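Pol protein (Human T-cell leukemia virus type I, PDB 6TJU) probably binds DNA through this piece, the C-terminal SH3-like domain of the integrase that inserts the viral genome into host DNA. Local coordinates at residues L32-I41 with A48-L56. Numbering follows the deposited sequence.
Sequences LQEAAGAALI and AQWIPWRLL
A39 and I41 pair with I51 and Q49 in the antiparallel hairpin of strands 38-42 and 48-52, part of the small SH3-like barrel of the integrase C-terminal domain, illustrating how one sheet can serve two environments. Four backbone bonds hold the strands, the straightest being I41 N to Q49 O at 2.8 Å and 177°. On the buried face, I41 and I51 cross at about a right angle, their CG1 atoms 3.6 Å apart. Beside them L56, just past the 3-10 turn, brings CD1 against A39 CB at 3.8 Å. Y13 and F15 of strand 12-15 cover A39, I41 and L56, while P18 lies against I51, in this tightly packed half of the contact.

The other face, with A38, L40 and W50, is more open to solvent. A chi1 of -175° swings L40 CG away from the backbone N, and CD1 comes to lie over the W50 five-membered ring, 3.8 Å from its centroid and nearly on the ring normal. The indole reaches past strand 38-42 to the outermost strand 33-35, where its CZ3 meets A35 CB at 3.7 Å.

Where A38 faces P52, away from the hairpin's own loop, the type II turn A35-A38 meets W53. W53 N donates to G37 O from well above the carbonyl plane, while G37 CA sits over the middle of the indole. A water in the indole plane, with more acceptors in reach than protons, can donate to A35 O or to OE2 of E34, whose OE1 bonds Y13 OH; it accepts from W53 NE1 at 2.6 Å.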
ATOM      1  N   LEU A  32       5.611   0.792   4.616  1.00 49.68           N
ATOM      2  CA  LEU A  32       6.437   0.808   5.843  1.00 45.90           C
ATOM      3  C   LEU A  32       7.545  -0.210   5.668  1.00 56.35           C
ATOM      4  O   LEU A  32       8.608   0.015   6.188  1.00 55.10           O
ATOM      5  CB  LEU A  32       5.592   0.446   7.055  1.00 50.39           C
ATOM      6  CG  LEU A  32       4.461   1.411   7.397  1.00 52.28           C
ATOM      7  CD1 LEU A  32       3.752   0.946   8.638  1.00 52.03           C
ATOM      8  CD2 LEU A  32       4.948   2.855   7.575  1.00 63.86           C
ATOM      9  N   GLN A  33       7.261  -1.308   4.977  1.00 56.36           N
ATOM     10  CA  GLN A  33       8.297  -2.254   4.548  1.00 51.91           C
ATOM     11  C   GLN A  33       7.811  -3.008   3.331  1.00 53.28           C
ATOM     12  O   GLN A  33       6.562  -3.097   3.151  1.00 51.74           O
ATOM     13  CB  GLN A  33       8.609  -3.242   5.663  1.00 62.53           C
ATOM     14  CG  GLN A  33      10.031  -3.756   5.575  1.00 68.34           C
ATOM     15  CD  GLN A  33      10.319  -4.290   6.938  1.00 71.95           C
ATOM     16  OE1 GLN A  33      10.348  -5.493   7.144  1.00 80.41           O
ATOM     17  NE2 GLN A  33      10.394  -3.371   7.886  1.00 72.22           N
ATOM     18  N   GLU A  34       8.790  -3.531   2.580  1.00 61.83           N
ATOM     19  CA  GLU A  34       8.639  -4.382   1.367  1.00 70.32           C
ATOM     20  C   GLU A  34       9.265  -5.775   1.595  1.00 63.84           C
ATOM     21  O   GLU A  34      10.307  -5.875   2.227  1.00 63.82           O
ATOM     22  CB  GLU A  34       9.379  -3.739   0.194  1.00 66.83           C
ATOM     23  CG  GLU A  34       9.176  -2.257   0.067  1.00 68.67           C
ATOM     24  CD  GLU A  34       8.197  -1.947  -1.028  1.00 78.43           C
ATOM     25  OE1 GLU A  34       8.106  -0.775  -1.451  1.00 90.04           O
ATOM     26  OE2 GLU A  34       7.542  -2.907  -1.440  1.00 77.69           O
ATOM     27  N   ALA A  35       8.657  -6.820   1.050  1.00 62.95           N
ATOM     28  CA  ALA A  35       9.151  -8.205   1.072  1.00 58.42           C
ATOM     29  C   ALA A  35       8.812  -8.816  -0.272  1.00 60.24           C
ATOM     30  O   ALA A  35       8.134  -8.132  -1.064  1.00 60.05           O
ATOM     31  CB  ALA A  35       8.486  -8.953   2.195  1.00 69.34           C
ATOM     32  N   ALA A  36       9.227 -10.062  -0.497  1.00 56.73           N
ATOM     33  CA  ALA A  36       8.939 -10.783  -1.748  1.00 57.31           C
ATOM     34  C   ALA A  36       7.422 -10.911  -1.861  1.00 51.36           C
ATOM     35  O   ALA A  36       6.784 -11.428  -0.942  1.00 60.50           O
ATOM     36  CB  ALA A  36       9.626 -12.145  -1.760  1.00 58.33           C
ATOM     37  N   GLY A  37       6.861 -10.374  -2.920  1.00 49.16           N
ATOM     38  CA  GLY A  37       5.421 -10.505  -3.215  1.00 60.18           C
ATOM     39  C   GLY A  37       4.467  -9.665  -2.367  1.00 58.20           C
ATOM     40  O   GLY A  37       3.243  -9.888  -2.544  1.00 58.09           O
ATOM     41  N   ALA A  38       4.920  -8.750  -1.490  1.00 49.73           N
ATOM     42  CA  ALA A  38       3.992  -7.944  -0.652  1.00 49.14           C
ATOM     43  C   ALA A  38       4.646  -6.669  -0.111  1.00 43.96           C
ATOM     44  O   ALA A  38       5.872  -6.639   0.053  1.00 46.41           O
ATOM     45  CB  ALA A  38       3.433  -8.776   0.484  1.00 46.10           C
ATOM     46  N   ALA A  39       3.826  -5.648   0.165  1.00 45.33           N
ATOM     47  CA  ALA A  39       4.272  -4.431   0.877  1.00 40.92           C
ATOM     48  C   ALA A  39       3.446  -4.265   2.146  1.00 46.63           C
ATOM     49  O   ALA A  39       2.231  -4.651   2.168  1.00 46.37           O
ATOM     50  CB  ALA A  39       4.158  -3.220  -0.015  1.00 43.43           C
ATOM     51  N   LEU A  40       4.071  -3.717   3.185  1.00 45.85           N
ATOM     52  CA  LEU A  40       3.367  -3.448   4.464  1.00 47.84           C
ATOM     53  C   LEU A  40       2.769  -2.043   4.399  1.00 43.87           C
ATOM     54  O   LEU A  40       3.513  -1.050   4.401  1.00 46.41           O
ATOM     55  CB  LEU A  40       4.320  -3.616   5.641  1.00 45.96           C
ATOM     56  CG  LEU A  40       3.675  -3.480   7.009  1.00 46.94           C
ATOM     57  CD1 LEU A  40       2.635  -4.558   7.255  1.00 53.18           C
ATOM     58  CD2 LEU A  40       4.750  -3.539   8.059  1.00 50.47           C
ATOM     59  N   ILE A  41       1.452  -1.994   4.326  1.00 44.82           N
ATOM     60  CA  ILE A  41       0.679  -0.754   4.073  1.00 46.18           C
ATOM     61  C   ILE A  41      -0.099  -0.401   5.325  1.00 45.66           C
ATOM     62  O   ILE A  41      -0.778  -1.253   5.859  1.00 46.65           O
ATOM     63  CB  ILE A  41      -0.278  -0.928   2.887  1.00 48.41           C
ATOM     64  CG1 ILE A  41       0.420  -1.400   1.599  1.00 47.85           C
ATOM     65  CG2 ILE A  41      -1.030   0.375   2.714  1.00 44.00           C
ATOM     66  CD1 ILE A  41       1.637  -0.572   1.180  1.00 57.65           C
ATOM     67  N   ALA A  48      -1.431  -2.286  10.205  1.00 50.45           N
ATOM     68  CA  ALA A  48      -0.857  -2.425   8.857  1.00 44.19           C
ATOM     69  C   ALA A  48      -0.946  -3.883   8.390  1.00 47.64           C
ATOM     70  O   ALA A  48      -0.946  -4.873   9.192  1.00 47.09           O
ATOM     71  CB  ALA A  48       0.538  -1.899   8.848  1.00 44.97           C
ATOM     72  N   GLN A  49      -1.031  -4.013   7.088  1.00 54.46           N
ATOM     73  CA  GLN A  49      -1.331  -5.289   6.435  1.00 54.03           C
ATOM     74  C   GLN A  49      -0.307  -5.464   5.320  1.00 55.05           C
ATOM     75  O   GLN A  49       0.098  -4.459   4.666  1.00 52.79           O
ATOM     76  CB  GLN A  49      -2.773  -5.294   5.954  1.00 60.96           C
ATOM     77  CG  GLN A  49      -3.243  -6.686   5.570  1.00 74.81           C
ATOM     78  CD  GLN A  49      -4.745  -6.749   5.532  1.00 79.33           C
ATOM     79  OE1 GLN A  49      -5.427  -5.802   5.936  1.00 75.94           O
ATOM     80  NE2 GLN A  49      -5.266  -7.861   5.038  1.00 92.18           N
ATOM     81  N   TRP A  50       0.148  -6.701   5.192  1.00 53.81           N
ATOM     82  CA  TRP A  50       0.981  -7.185   4.081  1.00 51.44           C
ATOM     83  C   TRP A  50       0.058  -7.404   2.880  1.00 55.50           C
ATOM     84  O   TRP A  50      -0.785  -8.322   2.914  1.00 50.47           O
ATOM     85  CB  TRP A  50       1.722  -8.451   4.508  1.00 56.46           C
ATOM     86  CG  TRP A  50       2.828  -8.194   5.472  1.00 54.24           C
ATOM     87  CD1 TRP A  50       2.843  -8.457   6.812  1.00 62.30           C
ATOM     88  CD2 TRP A  50       4.117  -7.682   5.137  1.00 54.34           C
ATOM     89  NE1 TRP A  50       4.058  -8.118   7.346  1.00 63.52           N
ATOM     90  CE2 TRP A  50       4.856  -7.628   6.337  1.00 61.98           C
ATOM     91  CE3 TRP A  50       4.709  -7.265   3.939  1.00 52.72           C
ATOM     92  CZ2 TRP A  50       6.179  -7.175   6.370  1.00 60.78           C
ATOM     93  CZ3 TRP A  50       6.007  -6.801   3.980  1.00 55.02           C
ATOM     94  CH2 TRP A  50       6.721  -6.736   5.179  1.00 56.93           C
ATOM     95  N   ILE A  51       0.155  -6.511   1.901  1.00 50.44           N
ATOM     96  CA  ILE A  51      -0.699  -6.529   0.688  1.00 52.41           C
ATOM     97  C   ILE A  51       0.133  -7.149  -0.410  1.00 49.77           C
ATOM     98  O   ILE A  51       1.223  -6.660  -0.707  1.00 48.63           O
ATOM     99  CB  ILE A  51      -1.191  -5.141   0.243  1.00 51.23           C
ATOM    100  CG1 ILE A  51      -1.723  -4.282   1.389  1.00 56.81           C
ATOM    101  CG2 ILE A  51      -2.213  -5.319  -0.871  1.00 48.47           C
ATOM    102  CD1 ILE A  51      -3.007  -4.811   1.967  1.00 57.23           C
ATOM    103  N   PRO A  52      -0.404  -8.193  -1.064  1.00 49.03           N
ATOM    104  CA  PRO A  52       0.296  -8.810  -2.175  1.00 47.34           C
ATOM    105  C   PRO A  52       0.332  -7.817  -3.344  1.00 46.44           C
ATOM    106  O   PRO A  52      -0.587  -6.984  -3.448  1.00 46.08           O
ATOM    107  CB  PRO A  52      -0.539 -10.046  -2.492  1.00 47.44           C
ATOM    108  CG  PRO A  52      -1.925  -9.664  -2.060  1.00 48.41           C
ATOM    109  CD  PRO A  52      -1.744  -8.785  -0.842  1.00 54.59           C
ATOM    110  N   TRP A  53       1.365  -7.970  -4.186  1.00 47.67           N
ATOM    111  CA  TRP A  53       1.633  -7.107  -5.360  1.00 50.50           C
ATOM    112  C   TRP A  53       0.403  -6.994  -6.270  1.00 56.86           C
ATOM    113  O   TRP A  53       0.216  -5.916  -6.847  1.00 54.56           O
ATOM    114  CB  TRP A  53       2.852  -7.595  -6.143  1.00 53.65           C
ATOM    115  CG  TRP A  53       4.139  -7.364  -5.424  1.00 56.58           C
ATOM    116  CD1 TRP A  53       4.362  -6.546  -4.344  1.00 59.67           C
ATOM    117  CD2 TRP A  53       5.401  -7.937  -5.789  1.00 63.76           C
ATOM    118  NE1 TRP A  53       5.678  -6.619  -3.975  1.00 58.90           N
ATOM    119  CE2 TRP A  53       6.339  -7.444  -4.861  1.00 66.97           C
ATOM    120  CE3 TRP A  53       5.828  -8.806  -6.811  1.00 70.95           C
ATOM    121  CZ2 TRP A  53       7.687  -7.809  -4.939  1.00 71.86           C
ATOM    122  CZ3 TRP A  53       7.160  -9.172  -6.879  1.00 72.18           C
ATOM    123  CH2 TRP A  53       8.075  -8.669  -5.951  1.00 75.05           C
ATOM    124  N   ARG A  54      -0.361  -8.074  -6.466  1.00 54.60           N
ATOM    125  CA  ARG A  54      -1.477  -8.054  -7.419  1.00 54.07           C
ATOM    126  C   ARG A  54      -2.517  -7.044  -6.919  1.00 55.78           C
ATOM    127  O   ARG A  54      -3.248  -6.571  -7.745  1.00 54.69           O
ATOM    128  CB  ARG A  54      -2.038  -9.461  -7.658  1.00 64.74           C
ATOM    129  CG  ARG A  54      -2.794 -10.032  -6.473  1.00 63.25           C
ATOM    130  CD  ARG A  54      -3.505 -11.312  -6.847  1.00 71.68           C
ATOM    131  NE  ARG A  54      -4.462 -11.504  -5.783  1.00 73.79           N
ATOM    132  CZ  ARG A  54      -4.136 -11.991  -4.594  1.00 81.64           C
ATOM    133  NH1 ARG A  54      -2.893 -12.426  -4.356  1.00 83.18           N
ATOM    134  NH2 ARG A  54      -5.072 -12.069  -3.656  1.00 92.28           N
ATOM    135  N   LEU A  55      -2.554  -6.695  -5.632  1.00 50.84           N
ATOM    136  CA  LEU A  55      -3.492  -5.670  -5.101  1.00 48.61           C
ATOM    137  C   LEU A  55      -2.827  -4.304  -4.854  1.00 51.17           C
ATOM    138  O   LEU A  55      -3.375  -3.490  -4.059  1.00 48.39           O
ATOM    139  CB  LEU A  55      -4.147  -6.252  -3.854  1.00 47.88           C
ATOM    140  CG  LEU A  55      -4.958  -7.510  -4.144  1.00 51.27           C
ATOM    141  CD1 LEU A  55      -5.376  -8.142  -2.839  1.00 57.60           C
ATOM    142  CD2 LEU A  55      -6.174  -7.243  -5.024  1.00 53.26           C
ATOM    143  N   LEU A  56      -1.719  -4.039  -5.547  1.00 45.61           N
ATOM    144  CA  LEU A  56      -0.962  -2.774  -5.445  1.00 45.01           C
ATOM    145  C   LEU A  56      -0.762  -2.151  -6.817  1.00 43.80           C
ATOM    146  O   LEU A  56      -0.657  -2.868  -7.822  1.00 46.12           O
ATOM    147  CB  LEU A  56       0.411  -2.987  -4.815  1.00 44.83           C
ATOM    148  CG  LEU A  56       0.390  -3.481  -3.379  1.00 41.51           C
ATOM    149  CD1 LEU A  56       1.820  -3.690  -2.913  1.00 42.05           C
ATOM    150  CD2 LEU A  56      -0.334  -2.466  -2.510  1.00 42.51           C
TER
HETATM  151  O   HOH W   1       7.466  -5.680  -2.265  1.00 62.23           O